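Local coordinates for peptide ABC transporter, peptide-binding protein (Enterococcus faecalis, PDB 3O6P) that is part of a solute-binding protein that probably captures peptides for an ABC transporter, at residues S18-I29 and A90-M101. Sequence-based numbering, arbitrary orientation.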
ATOM      1  N   SER A  18      15.664   2.554  -8.631  1.00 17.10           N
ATOM      2  CA  SER A  18      14.289   2.177  -8.949  1.00 16.06           C
ATOM      3  C   SER A  18      13.398   3.431  -9.002  1.00 14.70           C
ATOM      4  O   SER A  18      13.456   4.270  -8.070  1.00 15.26           O
ATOM      5  CB  SER A  18      13.693   1.237  -7.912  1.00 16.00           C
ATOM      6  OG  SER A  18      12.337   1.007  -8.270  1.00 16.28           O
ATOM      7  N   PRO A  19      12.545   3.545 -10.042  0.50 14.62           N
ATOM      8  CA  PRO A  19      11.639   4.688 -10.066  0.50 14.02           C
ATOM      9  C   PRO A  19      10.722   4.694  -8.850  0.50 13.24           C
ATOM     10  O   PRO A  19      10.312   5.751  -8.395  0.50 13.53           O
ATOM     11  CB  PRO A  19      10.800   4.457 -11.338  0.50 14.16           C
ATOM     12  CG  PRO A  19      10.904   2.996 -11.610  0.50 14.06           C
ATOM     13  CD  PRO A  19      12.262   2.585 -11.125  0.50 14.45           C
ATOM     14  N   PHE A  20      10.425   3.511  -8.319  1.00 12.97           N
ATOM     15  CA  PHE A  20       9.491   3.399  -7.195  1.00 12.22           C
ATOM     16  C   PHE A  20      10.038   3.896  -5.870  1.00 12.49           C
ATOM     17  O   PHE A  20       9.271   4.033  -4.921  1.00 13.41           O
ATOM     18  CB  PHE A  20       8.958   1.971  -7.081  1.00 12.76           C
ATOM     19  CG  PHE A  20       8.347   1.491  -8.356  1.00 14.33           C
ATOM     20  CD1 PHE A  20       7.203   2.117  -8.863  1.00 14.69           C
ATOM     21  CD2 PHE A  20       8.946   0.468  -9.091  1.00 15.38           C
ATOM     22  CE1 PHE A  20       6.627   1.685 -10.086  1.00 16.23           C
ATOM     23  CE2 PHE A  20       8.383   0.009 -10.292  1.00 15.91           C
ATOM     24  CZ  PHE A  20       7.243   0.635 -10.810  1.00 17.11           C
ATOM     25  N   ARG A  21      11.335   4.196  -5.805  0.50 12.58           N
ATOM     26  CA  ARG A  21      11.881   4.867  -4.611  0.50 13.04           C
ATOM     27  C   ARG A  21      11.521   6.350  -4.575  0.50 12.45           C
ATOM     28  O   ARG A  21      11.812   7.049  -3.600  0.50 12.53           O
ATOM     29  CB  ARG A  21      13.394   4.674  -4.493  0.50 13.83           C
ATOM     30  CG  ARG A  21      13.763   3.280  -3.991  0.50 15.75           C
ATOM     31  CD  ARG A  21      15.238   3.019  -4.136  0.50 21.44           C
ATOM     32  NE  ARG A  21      15.991   3.519  -3.000  0.50 25.80           N
ATOM     33  CZ  ARG A  21      16.631   2.751  -2.122  0.50 26.61           C
ATOM     34  NH1 ARG A  21      16.611   1.431  -2.243  0.50 27.55           N
ATOM     35  NH2 ARG A  21      17.300   3.312  -1.128  0.50 27.06           N
ATOM     36  N   ASN A  22      10.898   6.840  -5.644  1.00 12.05           N
ATOM     37  CA  ASN A  22      10.463   8.215  -5.668  1.00 12.15           C
ATOM     38  C   ASN A  22       9.037   8.347  -5.111  1.00 11.64           C
ATOM     39  O   ASN A  22       8.093   7.772  -5.661  1.00 11.70           O
ATOM     40  CB  ASN A  22      10.532   8.757  -7.104  1.00 11.94           C
ATOM     41  CG  ASN A  22      10.115  10.204  -7.177  1.00 13.18           C
ATOM     42  OD1 ASN A  22       8.913  10.521  -7.173  1.00 14.77           O
ATOM     43  ND2 ASN A  22      11.098  11.105  -7.224  1.00 14.06           N
ATOM     44  N   ALA A  23       8.888   9.086  -4.019  1.00 11.32           N
ATOM     45  CA  ALA A  23       7.584   9.198  -3.342  1.00 11.11           C
ATOM     46  C   ALA A  23       6.534   9.840  -4.220  1.00 10.70           C
ATOM     47  O   ALA A  23       5.371   9.448  -4.171  1.00 11.60           O
ATOM     48  CB  ALA A  23       7.738   9.966  -2.012  1.00 13.36           C
ATOM     49  N   ASN A  24       6.926  10.811  -5.044  1.00 10.66           N
ATOM     50  CA  ASN A  24       5.951  11.406  -5.964  1.00 10.50           C
ATOM     51  C   ASN A  24       5.381  10.428  -6.996  1.00 11.08           C
ATOM     52  O   ASN A  24       4.190  10.511  -7.330  1.00 11.26           O
ATOM     53  CB  ASN A  24       6.514  12.644  -6.636  1.00 11.74           C
ATOM     54  CG  ASN A  24       6.629  13.801  -5.658  1.00 13.62           C
ATOM     55  OD1 ASN A  24       5.712  14.038  -4.860  1.00 17.51           O
ATOM     56  ND2 ASN A  24       7.755  14.513  -5.691  1.00 17.31           N
ATOM     57  N   LEU A  25       6.204   9.504  -7.486  1.00 10.78           N
ATOM     58  CA  LEU A  25       5.679   8.452  -8.362  1.00 10.36           C
ATOM     59  C   LEU A  25       4.713   7.534  -7.627  1.00  9.93           C
ATOM     60  O   LEU A  25       3.643   7.198  -8.161  1.00 10.59           O
ATOM     61  CB  LEU A  25       6.798   7.643  -9.049  1.00 11.22           C
ATOM     62  CG  LEU A  25       6.338   6.411  -9.857  1.00 10.88           C
ATOM     63  CD1 LEU A  25       5.367   6.812 -10.994  1.00 13.70           C
ATOM     64  CD2 LEU A  25       7.550   5.636 -10.410  1.00 12.89           C
ATOM     65  N   ARG A  26       5.077   7.113  -6.421  1.00  9.67           N
ATOM     66  CA  ARG A  26       4.172   6.261  -5.673  1.00  9.72           C
ATOM     67  C   ARG A  26       2.801   6.945  -5.422  1.00 10.71           C
ATOM     68  O   ARG A  26       1.741   6.334  -5.584  1.00 11.04           O
ATOM     69  CB  ARG A  26       4.810   5.816  -4.373  1.00  9.04           C
ATOM     70  CG  ARG A  26       6.136   5.078  -4.559  1.00  9.31           C
ATOM     71  CD  ARG A  26       6.531   4.362  -3.246  1.00 10.16           C
ATOM     72  NE  ARG A  26       6.766   5.289  -2.124  1.00 10.99           N
ATOM     73  CZ  ARG A  26       7.938   5.834  -1.795  1.00 12.06           C
ATOM     74  NH1 ARG A  26       9.046   5.601  -2.522  1.00 12.26           N
ATOM     75  NH2 ARG A  26       7.984   6.653  -0.745  1.00 13.21           N
ATOM     76  N   LYS A  27       2.842   8.224  -5.096  1.00 11.42           N
ATOM     77  CA  LYS A  27       1.630   9.017  -4.947  1.00 11.41           C
ATOM     78  C   LYS A  27       0.871   9.173  -6.273  1.00 11.66           C
ATOM     79  O   LYS A  27      -0.362   9.100  -6.264  1.00 11.17           O
ATOM     80  CB  LYS A  27       1.968  10.385  -4.327  1.00 11.35           C
ATOM     81  CG  LYS A  27       2.429  10.247  -2.852  1.00 11.40           C
ATOM     82  CD  LYS A  27       3.032  11.529  -2.360  1.00 14.50           C
ATOM     83  CE  LYS A  27       3.689  11.201  -1.023  1.00 16.48           C
ATOM     84  NZ  LYS A  27       4.220  12.445  -0.393  1.00 21.58           N
ATOM     85  N   ALA A  28       1.583   9.400  -7.397  1.00 11.71           N
ATOM     86  CA  ALA A  28       0.894   9.559  -8.690  1.00 10.66           C
ATOM     87  C   ALA A  28       0.107   8.280  -8.997  1.00 11.03           C
ATOM     88  O   ALA A  28      -1.060   8.332  -9.443  1.00 11.36           O
ATOM     89  CB  ALA A  28       1.901   9.857  -9.799  1.00 10.61           C
ATOM     90  N   ILE A  29       0.718   7.134  -8.691  1.00 10.95           N
ATOM     91  CA  ILE A  29       0.063   5.831  -8.900  1.00 11.56           C
ATOM     92  C   ILE A  29      -1.201   5.763  -8.031  1.00 11.24           C
ATOM     93  O   ILE A  29      -2.305   5.461  -8.542  1.00 10.81           O
ATOM     94  CB  ILE A  29       1.061   4.690  -8.610  1.00 10.95           C
ATOM     95  CG1 ILE A  29       2.064   4.606  -9.775  1.00 11.11           C
ATOM     96  CG2 ILE A  29       0.330   3.362  -8.439  1.00 11.32           C
ATOM     97  CD1 ILE A  29       3.305   3.707  -9.482  1.00 12.78           C
ATOM     98  N   ALA A  90       7.800  13.536 -10.465  1.00 14.13           N
ATOM     99  CA  ALA A  90       8.647  12.332 -10.458  1.00 13.45           C
ATOM    100  C   ALA A  90       9.601  12.272 -11.658  1.00 14.21           C
ATOM    101  O   ALA A  90      10.793  11.939 -11.492  1.00 15.21           O
ATOM    102  CB  ALA A  90       7.817  11.030 -10.364  1.00 12.80           C
ATOM    103  N   LYS A  91       9.082  12.591 -12.847  1.00 13.80           N
ATOM    104  CA  LYS A  91       9.912  12.628 -14.062  1.00 14.97           C
ATOM    105  C   LYS A  91      11.110  13.565 -13.913  1.00 15.60           C
ATOM    106  O   LYS A  91      12.233  13.237 -14.329  1.00 15.75           O
ATOM    107  CB  LYS A  91       9.080  13.013 -15.299  1.00 14.63           C
ATOM    108  CG  LYS A  91       8.214  11.829 -15.794  1.00 17.80           C
ATOM    109  CD  LYS A  91       7.564  12.061 -17.114  1.00 21.78           C
ATOM    110  CE  LYS A  91       6.642  13.244 -17.080  1.00 23.57           C
ATOM    111  NZ  LYS A  91       6.270  13.710 -18.473  1.00 26.41           N
ATOM    112  N   LYS A  92      10.885  14.729 -13.319  0.50 15.95           N
ATOM    113  CA  LYS A  92      11.966  15.687 -13.147  0.50 17.14           C
ATOM    114  C   LYS A  92      12.979  15.172 -12.128  0.50 17.14           C
ATOM    115  O   LYS A  92      14.189  15.168 -12.382  0.50 17.39           O
ATOM    116  CB  LYS A  92      11.407  17.054 -12.754  0.50 17.17           C
ATOM    117  CG  LYS A  92      10.521  17.618 -13.819  0.50 19.23           C
ATOM    118  CD  LYS A  92      10.501  19.106 -13.795  0.50 21.62           C
ATOM    119  CE  LYS A  92       9.631  19.632 -14.924  0.50 23.18           C
ATOM    120  NZ  LYS A  92       8.171  19.520 -14.612  0.50 24.72           N
ATOM    121  N   GLU A  93      12.479  14.681 -11.002  1.00 16.89           N
ATOM    122  CA  GLU A  93      13.348  14.218  -9.922  1.00 16.87           C
ATOM    123  C   GLU A  93      14.171  13.013 -10.336  1.00 16.48           C
ATOM    124  O   GLU A  93      15.365  12.932 -10.011  1.00 17.60           O
ATOM    125  CB  GLU A  93      12.513  13.894  -8.680  1.00 16.53           C
ATOM    126  CG  GLU A  93      11.893  15.192  -8.079  1.00 19.55           C
ATOM    127  CD  GLU A  93      10.875  14.963  -6.971  1.00 22.04           C
ATOM    128  OE1 GLU A  93      10.346  13.846  -6.828  1.00 20.63           O
ATOM    129  OE2 GLU A  93      10.610  15.948  -6.226  1.00 27.60           O
ATOM    130  N   LEU A  94      13.524  12.072 -11.025  1.00 15.26           N
ATOM    131  CA  LEU A  94      14.163  10.819 -11.414  1.00 14.95           C
ATOM    132  C   LEU A  94      14.996  10.980 -12.659  1.00 15.87           C
ATOM    133  O   LEU A  94      15.864  10.162 -12.930  1.00 16.67           O
ATOM    134  CB  LEU A  94      13.107   9.748 -11.671  1.00 14.71           C
ATOM    135  CG  LEU A  94      12.431   9.183 -10.413  1.00 13.59           C
ATOM    136  CD1 LEU A  94      11.246   8.337 -10.855  1.00 14.84           C
ATOM    137  CD2 LEU A  94      13.415   8.328  -9.595  1.00 16.32           C
ATOM    138  N   GLY A  95      14.705  12.024 -13.430  1.00 15.56           N
ATOM    139  CA  GLY A  95      15.355  12.200 -14.727  1.00 15.31           C
ATOM    140  C   GLY A  95      14.943  11.139 -15.741  1.00 15.66           C
ATOM    141  O   GLY A  95      15.791  10.619 -16.490  1.00 16.44           O
ATOM    142  N   ILE A  96      13.645  10.819 -15.772  1.00 14.78           N
ATOM    143  CA  ILE A  96      13.110   9.840 -16.737  1.00 14.80           C
ATOM    144  C   ILE A  96      11.987  10.460 -17.565  1.00 15.50           C
ATOM    145  O   ILE A  96      11.370  11.438 -17.141  1.00 15.61           O
ATOM    146  CB  ILE A  96      12.638   8.527 -16.058  1.00 14.55           C
ATOM    147  CG1 ILE A  96      11.417   8.761 -15.147  1.00 13.79           C
ATOM    148  CG2 ILE A  96      13.837   7.874 -15.308  1.00 16.30           C
ATOM    149  CD1 ILE A  96      10.832   7.478 -14.534  1.00 14.68           C
ATOM    150  N   SER A  97      11.728   9.873 -18.731  1.00 15.29           N
ATOM    151  CA  SER A  97      10.681  10.332 -19.632  1.00 16.04           C
ATOM    152  C   SER A  97       9.512   9.363 -19.733  1.00 16.71           C
ATOM    153  O   SER A  97       8.488   9.699 -20.293  1.00 16.95           O
ATOM    154  CB  SER A  97      11.275  10.487 -21.043  1.00 16.56           C
ATOM    155  OG  SER A  97      11.786   9.209 -21.491  1.00 18.30           O
ATOM    156  N   THR A  98       9.686   8.150 -19.224  1.00 15.78           N
ATOM    157  CA  THR A  98       8.804   7.046 -19.569  1.00 16.97           C
ATOM    158  C   THR A  98       8.887   6.033 -18.446  1.00 16.47           C
ATOM    159  O   THR A  98       9.879   6.024 -17.696  1.00 17.15           O
ATOM    160  CB  THR A  98       9.250   6.378 -20.910  1.00 17.62           C
ATOM    161  OG1 THR A  98       8.373   5.326 -21.236  1.00 21.12           O
ATOM    162  CG2 THR A  98      10.665   5.793 -20.828  1.00 20.87           C
ATOM    163  N   LEU A  99       7.859   5.192 -18.314  1.00 16.02           N
ATOM    164  CA  LEU A  99       7.922   4.088 -17.374  1.00 14.83           C
ATOM    165  C   LEU A  99       7.130   2.918 -17.953  1.00 15.58           C
ATOM    166  O   LEU A  99       6.023   3.127 -18.436  1.00 16.48           O
ATOM    167  CB  LEU A  99       7.298   4.525 -16.036  1.00 14.93           C
ATOM    168  CG  LEU A  99       7.181   3.451 -14.953  1.00 15.56           C
ATOM    169  CD1 LEU A  99       8.574   2.905 -14.603  1.00 18.41           C
ATOM    170  CD2 LEU A  99       6.455   4.003 -13.724  1.00 17.86           C
ATOM    171  N   THR A 100       7.692   1.708 -17.907  1.00 15.57           N
ATOM    172  CA  THR A 100       6.955   0.497 -18.251  1.00 16.53           C
ATOM    173  C   THR A 100       7.019  -0.364 -17.009  1.00 16.43           C
ATOM    174  O   THR A 100       8.099  -0.627 -16.459  1.00 17.28           O
ATOM    175  CB  THR A 100       7.537  -0.246 -19.482  1.00 17.93           C
ATOM    176  OG1 THR A 100       7.377   0.583 -20.634  1.00 19.94           O
ATOM    177  CG2 THR A 100       6.791  -1.555 -19.734  1.00 20.51           C
HETATM  178  N   MSE A 101       5.845  -0.701 -16.493  1.00 15.36           N
HETATM  179  CA  MSE A 101       5.783  -1.441 -15.230  1.00 15.13           C
HETATM  180  C   MSE A 101       4.823  -2.598 -15.318  1.00 15.03           C
HETATM  181  O   MSE A 101       3.753  -2.477 -15.906  1.00 14.92           O
HETATM  182  CB  MSE A 101       5.382  -0.520 -14.081  1.00 15.37           C
HETATM  183  CG  MSE A 101       4.029   0.147 -14.253  1.00 15.00           C
HETATM  184 SE   MSE A 101       3.563   1.267 -12.708  0.75 14.21          SE
HETATM  185  CE  MSE A 101       3.270  -0.148 -11.441  1.00 16.11           C
TER
HETATM  186  O   HOH W   1       9.633  12.409  -4.440  1.00 25.93           O
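The F20 ring meets M101 at its edge and carries P19 on one face: M101 CB lies near the ring plane, 3.9 Å from F20 CZ, while P19 CG sits over the rim of that face. The selenium of selenomethionine M101 is also at the edge, a Met-aromatic contact in this fragment of a family 5 solute-binding protein, of the periplasmic-binding-protein clan; here helix 23-31 packs against helix 80-94 and the next strand. With CG between the backbone N and the carbonyl carbon (chi1 60°) and chi2 extended, M101 brings its selenium to I29 CD1 as well; the bend at chi3 turns CE toward the ring, 4.1 Å from F20 CE1 and CZ. Branched L99 suits several neighbours: its CD2 meets L25 CD2 tip to tip at 3.9 Å, and its CD1 touches P19 CG. L99 and M101 lie on sheet strand 99-106, which pairs with 129-136, so helix 23-31 packs against the sheet through them.

The helical segments run nearly antiparallel, 9.3 Å apart at closest, and small A90 lets L25 come in, CB to CB at 3.8 Å. L94 lies over P19 and N22 CB. N22 is the N-cap: OD1 takes the N-H of L25 on an in-plane lone pair, leaving ND2 to reach across. There E93, extended beyond CG, offers OE1 to both asparagines. N22 ND2 arrives on the anti side and N24 ND2 on the syn side, from opposite faces, each 2.9 Å from E93 OE1, and a water donates to that oxygen while accepting from N24 N.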